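Local coordinates for penicillin binding protein 2X (Streptococcus thermophilus, PDB 5U47) that probably acts as a membrane-anchored transpeptidase that cross-links peptidoglycan strands during septal wall synthesis and is inactivated by beta-lactams, at residues Ile323-Val328 with Leu362-Gly367; Gly338-Arg343 with Phe351-Asn356; Gln349-Ser352 with Gly358-Met361. The protein carries 1 engineered substitution. All blocks are in the same frame, centred on the assembly; numbering follows the deposited sequence.

Of these segments, the hairpin beginning at Ile323 comes first in the chain, and contact 1 closes the longest loop by bringing this hairpin against the end of helix 356-366. Contacts 2 and 3 both nest inside that loop. Contact 2 joins the loop after helix 333-336 to the end of helix 347-352 and the turn beyond it, closing a short loop from Arg343 to Phe351. Contact 3, which shares Phe351 and Ser352 with it, overlaps it and closes the turn between helices 347-352 and 356-366. Its centre lies about 9 Å from that of contact 2 and about 12 Å from that of contact 1. Together they tie hairpin, loop and two consecutive helices into one part of the transpeptidase domain.

Contact 1 of 3, residues Ile323-Val328 with Leu362-Gly367; sequences IKVGDV and LEQAMG
Ile323 reaches toward Gln364, and its CD1 methyl rests against the amide group. Its CG1 lies anti to the backbone N (chi1 -174°), and the extended branch carries CD1 to 3.4 Å from Gln364 NE2 and 3.6 Å from Gln364 OE1. Ile323 also packs on Thr360 and Met361, one turn earlier on the same helix.

At Val325 the chain faces the helix again. Val325 CG2 lies 3.4 Å from Gln364 NE2, the two side chains lying alongside each other and running opposite ways, while the valine also packs on Ala404 of helix 400-405. Lys324 between Ile323 and Val325 points away, the alternation of a strand, 323-325, which forms a two-stranded antiparallel hairpin with 328-330 at the surface of the transpeptidase domain. The strand passes helix 362-366 at 50° with 11.7 Å between axes, a gap which, on the side of 362-367, is spanned by the side chain of Gln364, extended beyond CG. Because Gln364 is modelled in two conformers, this bridge describes one of them, and the amide's precise place is doubtful.

Gly326 and Asp327 form the corners of a type II' turn. The positive phi of Gly326 suits glycine, and Val328 closes the hairpin with its N 3.0 Å from Val325 O.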
loop_
_atom_site.group_PDB
_atom_site.type_symbol
_atom_site.label_atom_id
_atom_site.label_comp_id
_atom_site.label_asym_id
_atom_site.label_seq_id
_atom_site.Cartn_x
_atom_site.Cartn_y
_atom_site.Cartn_z
ATOM N N ILE A 323 -28.234 7.060 25.743
ATOM C CA ILE A 323 -27.348 7.800 26.619
ATOM C C ILE A 323 -27.110 9.156 25.988
ATOM O O ILE A 323 -26.967 9.265 24.770
ATOM C CB ILE A 323 -26.028 7.042 26.910
ATOM C CG1 ILE A 323 -25.201 7.800 27.952
ATOM C CG2 ILE A 323 -25.209 6.816 25.645
ATOM C CD1 ILE A 323 -24.035 7.006 28.494
ATOM N N LYS A 324 -27.067 10.186 26.826
ATOM C CA LYS A 324 -26.936 11.552 26.345
ATOM C C LYS A 324 -25.551 12.110 26.672
ATOM O O LYS A 324 -25.089 12.005 27.798
ATOM C CB LYS A 324 -28.025 12.404 26.989
ATOM C CG LYS A 324 -28.572 13.508 26.102
ATOM C CD LYS A 324 -29.675 14.281 26.821
ATOM C CE LYS A 324 -30.556 15.067 25.853
ATOM N NZ LYS A 324 -29.772 15.905 24.897
ATOM N N VAL A 325 -24.891 12.673 25.668
ATOM C CA VAL A 325 -23.582 13.291 25.837
ATOM C C VAL A 325 -23.686 14.689 25.256
ATOM O O VAL A 325 -23.934 14.847 24.059
ATOM C CB VAL A 325 -22.472 12.510 25.118
ATOM C CG1 VAL A 325 -21.146 13.252 25.230
ATOM C CG2 VAL A 325 -22.369 11.110 25.701
ATOM N N GLY A 326 -23.481 15.693 26.103
ATOM C CA GLY A 326 -23.630 17.080 25.693
ATOM C C GLY A 326 -25.099 17.285 25.362
ATOM O O GLY A 326 -25.961 17.041 26.206
ATOM N N ASP A 327 -25.365 17.682 24.118
ATOM C CA ASP A 327 -26.715 17.901 23.620
ATOM C C ASP A 327 -27.051 16.864 22.541
ATOM O O ASP A 327 -27.942 17.085 21.728
ATOM C CB ASP A 327 -26.832 19.325 23.046
ATOM C CG ASP A 327 -26.535 20.416 24.087
ATOM O OD1 ASP A 327 -26.978 20.292 25.254
ATOM O OD2 ASP A 327 -25.879 21.418 23.727
ATOM N N VAL A 328 -26.346 15.729 22.553
ATOM C CA VAL A 328 -26.522 14.668 21.548
ATOM C C VAL A 328 -27.034 13.373 22.188
ATOM O O VAL A 328 -26.598 13.002 23.271
ATOM C CB VAL A 328 -25.192 14.409 20.803
ATOM C CG1 VAL A 328 -25.310 13.233 19.833
ATOM C CG2 VAL A 328 -24.758 15.675 20.074
ATOM N N LEU A 362 -18.570 2.619 28.577
ATOM C CA LEU A 362 -17.181 2.223 28.853
ATOM C C LEU A 362 -16.237 3.411 28.664
ATOM O O LEU A 362 -15.305 3.598 29.455
ATOM C CB LEU A 362 -16.739 1.039 27.973
ATOM C CG LEU A 362 -17.363 -0.327 28.291
ATOM C CD1 LEU A 362 -16.880 -1.395 27.316
ATOM C CD2 LEU A 362 -17.067 -0.730 29.734
ATOM N N GLU A 363 -16.501 4.210 27.624
ATOM C CA GLU A 363 -15.728 5.426 27.341
ATOM C C GLU A 363 -15.831 6.435 28.491
ATOM O O GLU A 363 -14.826 7.028 28.875
ATOM C CB GLU A 363 -16.198 6.080 26.034
ATOM C CG GLU A 363 -15.315 7.217 25.516
ATOM C CD GLU A 363 -15.500 8.560 26.216
ATOM O OE1 GLU A 363 -16.621 8.905 26.613
ATOM O OE2 GLU A 363 -14.497 9.290 26.354
ATOM N N GLN A 364 -17.039 6.614 29.021
ATOM C CA GLN A 364 -17.269 7.540 30.139
ATOM C C GLN A 364 -16.614 7.045 31.431
ATOM O O GLN A 364 -16.153 7.844 32.235
ATOM C CB GLN A 364 -18.768 7.767 30.362
ATOM C CG GLN A 364 -19.465 8.513 29.230
ATOM C CD GLN A 364 -20.946 8.744 29.488
ATOM O OE1 GLN A 364 -21.478 8.392 30.541
ATOM N NE2 GLN A 364 -21.617 9.342 28.518
ATOM N N ALA A 365 -16.565 5.724 31.603
ATOM C CA ALA A 365 -15.962 5.100 32.797
ATOM C C ALA A 365 -14.453 5.279 32.838
ATOM O O ALA A 365 -13.871 5.362 33.907
ATOM C CB ALA A 365 -16.299 3.617 32.856
ATOM N N MET A 366 -13.811 5.296 31.676
ATOM C CA MET A 366 -12.373 5.523 31.649
ATOM C C MET A 366 -12.143 7.034 31.585
ATOM O O MET A 366 -11.164 7.532 32.119
ATOM C CB MET A 366 -11.681 4.739 30.516
ATOM C CG MET A 366 -11.900 5.217 29.105
ATOM S SD MET A 366 -11.007 4.143 27.930
ATOM C CE MET A 366 -12.124 2.745 27.816
ATOM N N GLY A 367 -13.077 7.753 30.958
ATOM C CA GLY A 367 -12.998 9.215 30.837
ATOM C C GLY A 367 -12.406 9.669 29.515
ATOM O O GLY A 367 -11.626 8.933 28.879
#

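Contact 2 of 3, residues Gly338-Arg343 with Phe351-Asn356; sequences GISKGR and FSYSSN
Arg343 touches Tyr353 through NH2, which approaches CE1 to 3.4 Å and CZ to 3.8 Å. The planes of guanidinium and ring stand 86° apart. The tyrosine carbons lie at the edge of the guanidinium, whereas NH2 sits obliquely to the ring, so this is van der Waals contact between a charged group and an aromatic rather than a stack. A bend at chi3 (47°) in an otherwise extended arginine turns the head toward the ring. Its other terminal nitrogen, NH1, forms a salt bridge with Glu481.

The polar link runs through water. Ser340 OG and Tyr353 OH are 4.4 Å apart and make no direct bond, but one water lies 2.9 Å from Ser340 OG and 3.0 Å from Tyr353 OH. The tyrosine hydroxyl is also hydrogen-bonded to Ser334 OG, in helix 333-336.

Helix-end bonds shape the tyrosine's side of the contact. Positive phi at Ser354 ends helix 347-352 in a Schellman motif, and Ser355 then caps the next helix, its OG bonded to Gly358 N. The run Ser354-Ser355-Asn356 fits the SxN motif of penicillin-binding proteins, consistent with the hydrogen bonds of Ser354 OG to Lys298 NZ and Lys505 NZ and of Asn356 OD1 to Lys298 NZ.

Two partners engage the tyrosine hydroxyl, which should restrain Tyr353 beside the motif, whereas the arginine, its charge met through NH1, meets the ring by simple contact.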
loop_
_atom_site.group_PDB
_atom_site.type_symbol
_atom_site.label_atom_id
_atom_site.label_comp_id
_atom_site.label_asym_id
_atom_site.label_seq_id
_atom_site.Cartn_x
_atom_site.Cartn_y
_atom_site.Cartn_z
ATOM N N GLY A 338 -36.464 0.049 15.679
ATOM C CA GLY A 338 -37.685 -0.474 16.297
ATOM C C GLY A 338 -37.767 -1.971 16.535
ATOM O O GLY A 338 -38.861 -2.508 16.710
ATOM N N ILE A 339 -36.623 -2.645 16.568
ATOM C CA ILE A 339 -36.595 -4.095 16.784
ATOM C C ILE A 339 -36.976 -4.443 18.228
ATOM O O ILE A 339 -37.653 -5.442 18.461
ATOM C CB ILE A 339 -35.205 -4.702 16.455
ATOM C CG1 ILE A 339 -34.717 -4.265 15.054
ATOM C CG2 ILE A 339 -35.222 -6.223 16.602
ATOM C CD1 ILE A 339 -35.645 -4.618 13.909
ATOM N N SER A 340 -36.532 -3.627 19.186
ATOM C CA SER A 340 -36.869 -3.847 20.602
ATOM C C SER A 340 -37.082 -2.533 21.354
ATOM O O SER A 340 -36.614 -1.468 20.936
ATOM C CB SER A 340 -35.791 -4.679 21.311
ATOM O OG SER A 340 -34.591 -3.948 21.473
ATOM N N LYS A 341 -37.802 -2.635 22.470
ATOM C CA LYS A 341 -38.098 -1.491 23.332
ATOM C C LYS A 341 -36.902 -1.172 24.235
ATOM O O LYS A 341 -36.858 -0.115 24.872
ATOM C CB LYS A 341 -39.327 -1.783 24.206
ATOM C CG LYS A 341 -40.553 -2.309 23.463
ATOM C CD LYS A 341 -41.009 -1.384 22.346
ATOM C CE LYS A 341 -42.244 -1.935 21.653
ATOM N NZ LYS A 341 -42.697 -1.068 20.531
ATOM N N GLY A 342 -35.942 -2.097 24.282
ATOM C CA GLY A 342 -34.742 -1.961 25.106
ATOM C C GLY A 342 -34.492 -3.267 25.832
ATOM O O GLY A 342 -35.373 -4.122 25.878
ATOM N N ARG A 343 -33.294 -3.432 26.389
ATOM C CA ARG A 343 -32.956 -4.657 27.116
ATOM C C ARG A 343 -31.716 -4.479 28.001
ATOM O O ARG A 343 -30.857 -3.626 27.739
ATOM C CB ARG A 343 -32.770 -5.819 26.126
ATOM C CG ARG A 343 -32.259 -7.133 26.721
ATOM C CD ARG A 343 -32.320 -8.286 25.725
ATOM N NE ARG A 343 -31.772 -7.930 24.409
ATOM C CZ ARG A 343 -31.635 -8.778 23.390
ATOM N NH1 ARG A 343 -31.953 -10.065 23.520
ATOM N NH2 ARG A 343 -31.141 -8.338 22.235
ATOM N N PHE A 351 -21.007 -5.789 23.712
ATOM C CA PHE A 351 -19.912 -5.769 22.730
ATOM C C PHE A 351 -20.288 -6.693 21.582
ATOM O O PHE A 351 -20.166 -6.317 20.421
ATOM C CB PHE A 351 -18.577 -6.191 23.340
ATOM C CG PHE A 351 -17.437 -6.240 22.341
ATOM C CD1 PHE A 351 -16.825 -5.072 21.898
ATOM C CD2 PHE A 351 -16.971 -7.447 21.854
ATOM C CE1 PHE A 351 -15.777 -5.115 20.978
ATOM C CE2 PHE A 351 -15.925 -7.497 20.936
ATOM C CZ PHE A 351 -15.332 -6.329 20.498
ATOM N N SER A 352 -20.798 -7.879 21.915
ATOM C CA SER A 352 -21.206 -8.840 20.893
ATOM C C SER A 352 -22.320 -8.272 20.022
ATOM O O SER A 352 -22.330 -8.464 18.806
ATOM C CB SER A 352 -21.636 -10.167 21.535
ATOM O OG SER A 352 -20.523 -10.819 22.133
ATOM N N TYR A 353 -23.216 -7.539 20.679
ATOM C CA TYR A 353 -24.386 -6.924 20.082
ATOM C C TYR A 353 -24.092 -5.619 19.359
ATOM O O TYR A 353 -24.960 -5.070 18.682
ATOM C CB TYR A 353 -25.390 -6.676 21.231
ATOM C CG TYR A 353 -26.790 -6.278 20.856
ATOM C CD1 TYR A 353 -27.692 -7.231 20.399
ATOM C CD2 TYR A 353 -27.248 -4.964 21.035
ATOM C CE1 TYR A 353 -28.994 -6.893 20.080
ATOM C CE2 TYR A 353 -28.564 -4.612 20.726
ATOM C CZ TYR A 353 -29.426 -5.587 20.244
ATOM O OH TYR A 353 -30.734 -5.286 19.930
ATOM N N SER A 354 -22.865 -5.132 19.502
ATOM C CA SER A 354 -22.439 -3.858 18.937
ATOM C C SER A 354 -23.325 -2.715 19.475
ATOM O O SER A 354 -23.820 -1.881 18.722
ATOM C CB SER A 354 -22.418 -3.897 17.419
ATOM O OG SER A 354 -21.545 -2.887 16.915
ATOM N N SER A 355 -23.483 -2.685 20.794
ATOM C CA SER A 355 -24.245 -1.645 21.469
ATOM C C SER A 355 -23.438 -0.357 21.618
ATOM O O SER A 355 -22.457 -0.329 22.356
ATOM C CB SER A 355 -24.675 -2.129 22.858
ATOM O OG SER A 355 -25.287 -1.087 23.614
ATOM N N ASN A 356 -23.852 0.698 20.913
ATOM C CA ASN A 356 -23.222 2.024 21.037
ATOM C C ASN A 356 -23.325 2.569 22.467
ATOM O O ASN A 356 -22.406 3.238 22.954
ATOM C CB ASN A 356 -23.878 3.048 20.111
ATOM C CG ASN A 356 -23.533 2.849 18.662
ATOM O OD1 ASN A 356 -22.638 2.081 18.299
ATOM N ND2 ASN A 356 -24.227 3.574 17.816
HETATM O O HOH W 1 -31.899 -4.346 22.488
#

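Contact 3 of 3, residues Gln349-Ser352 with Gly358-Met361; sequences QGFS and GMTM
Bends at chi2 (-43°) and chi3 (89°) fold the Met359 side chain back toward helix 347-352, while a trans first torsion (177°) swings the Phe351 ring away from its backbone N and places it beside the methionine sulfur. The result is a Met-aromatic contact between two consecutive helices of the transpeptidase domain. Met359 SD lies 5.5 Å from the centroid of the Phe351 ring and 89° off its normal, thus at the ring edge and not over a face.

The methyl reaches further, to the backbone. Met359 CE lies 4.0 Å from Phe351 N and 4.2 Å from Gly350 C, covering the helix where Gly350 has no side chain. Glycines meet here from both helices: the CA atoms of Gly350 and Gly358 are 5.8 Å apart, which allows the backbones to come close. Gly350 O probably takes a bond from Ser355 N, the six-residue bond of the Schellman motif that ends helix 347-352.

The interface is buried. Helix 297-308 covers it, with Lys298, the lysine of what fits the SxxK motif, touching both Phe351 and Met359, so the contact lies next to the presumed active site; Met473 and Val476 pack on Phe351 from helix 463-478. At the ring edge the nearest approach is by one ortho carbon, CD1 of Phe351, 4.1 Å from Met359 SD.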
loop_
_atom_site.group_PDB
_atom_site.type_symbol
_atom_site.label_atom_id
_atom_site.label_comp_id
_atom_site.label_asym_id
_atom_site.label_seq_id
_atom_site.Cartn_x
_atom_site.Cartn_y
_atom_site.Cartn_z
ATOM N N GLN A 349 -21.865 -8.896 26.343
ATOM C CA GLN A 349 -23.003 -9.077 25.446
ATOM C C GLN A 349 -23.223 -7.833 24.595
ATOM O O GLN A 349 -23.452 -7.946 23.409
ATOM C CB GLN A 349 -24.283 -9.425 26.232
ATOM C CG GLN A 349 -24.281 -10.827 26.837
ATOM C CD GLN A 349 -25.457 -11.071 27.770
ATOM O OE1 GLN A 349 -26.012 -10.135 28.350
ATOM N NE2 GLN A 349 -25.840 -12.339 27.925
ATOM N N GLY A 350 -23.151 -6.654 25.206
ATOM C CA GLY A 350 -23.287 -5.400 24.469
ATOM C C GLY A 350 -22.191 -5.257 23.415
ATOM O O GLY A 350 -22.410 -4.666 22.343
ATOM N N PHE A 351 -21.007 -5.789 23.712
ATOM C CA PHE A 351 -19.912 -5.769 22.730
ATOM C C PHE A 351 -20.288 -6.693 21.582
ATOM O O PHE A 351 -20.166 -6.317 20.421
ATOM C CB PHE A 351 -18.577 -6.191 23.340
ATOM C CG PHE A 351 -17.437 -6.240 22.341
ATOM C CD1 PHE A 351 -16.825 -5.072 21.898
ATOM C CD2 PHE A 351 -16.971 -7.447 21.854
ATOM C CE1 PHE A 351 -15.777 -5.115 20.978
ATOM C CE2 PHE A 351 -15.925 -7.497 20.936
ATOM C CZ PHE A 351 -15.332 -6.329 20.498
ATOM N N SER A 352 -20.798 -7.879 21.915
ATOM C CA SER A 352 -21.206 -8.840 20.893
ATOM C C SER A 352 -22.320 -8.272 20.022
ATOM O O SER A 352 -22.330 -8.464 18.806
ATOM C CB SER A 352 -21.636 -10.167 21.535
ATOM O OG SER A 352 -20.523 -10.819 22.133
ATOM N N GLY A 358 -23.553 0.786 25.354
ATOM C CA GLY A 358 -22.634 0.043 26.205
ATOM C C GLY A 358 -21.206 0.523 26.024
ATOM O O GLY A 358 -20.462 0.681 26.994
ATOM N N MET A 359 -20.827 0.791 24.783
ATOM C CA MET A 359 -19.460 1.246 24.510
ATOM C C MET A 359 -19.271 2.685 24.995
ATOM O O MET A 359 -18.258 3.010 25.599
ATOM C CB MET A 359 -19.113 1.078 23.033
ATOM C CG MET A 359 -19.082 -0.365 22.536
ATOM S SD MET A 359 -18.278 -1.612 23.576
ATOM C CE MET A 359 -19.589 -2.196 24.629
ATOM N N THR A 360 -20.264 3.533 24.769
ATOM C CA THR A 360 -20.191 4.903 25.263
ATOM C C THR A 360 -20.050 4.903 26.798
ATOM O O THR A 360 -19.277 5.675 27.342
ATOM C CB THR A 360 -21.408 5.702 24.824
ATOM O OG1 THR A 360 -21.462 5.706 23.395
ATOM C CG2 THR A 360 -21.335 7.139 25.351
ATOM N N MET A 361 -20.773 4.017 27.480
ATOM C CA MET A 361 -20.636 3.897 28.935
ATOM C C MET A 361 -19.196 3.530 29.331
ATOM O O MET A 361 -18.659 4.078 30.300
ATOM C CB MET A 361 -21.638 2.883 29.510
ATOM C CG MET A 361 -23.056 3.414 29.592
ATOM S SD MET A 361 -24.278 2.126 29.931
ATOM C CE MET A 361 -25.732 3.104 30.302
#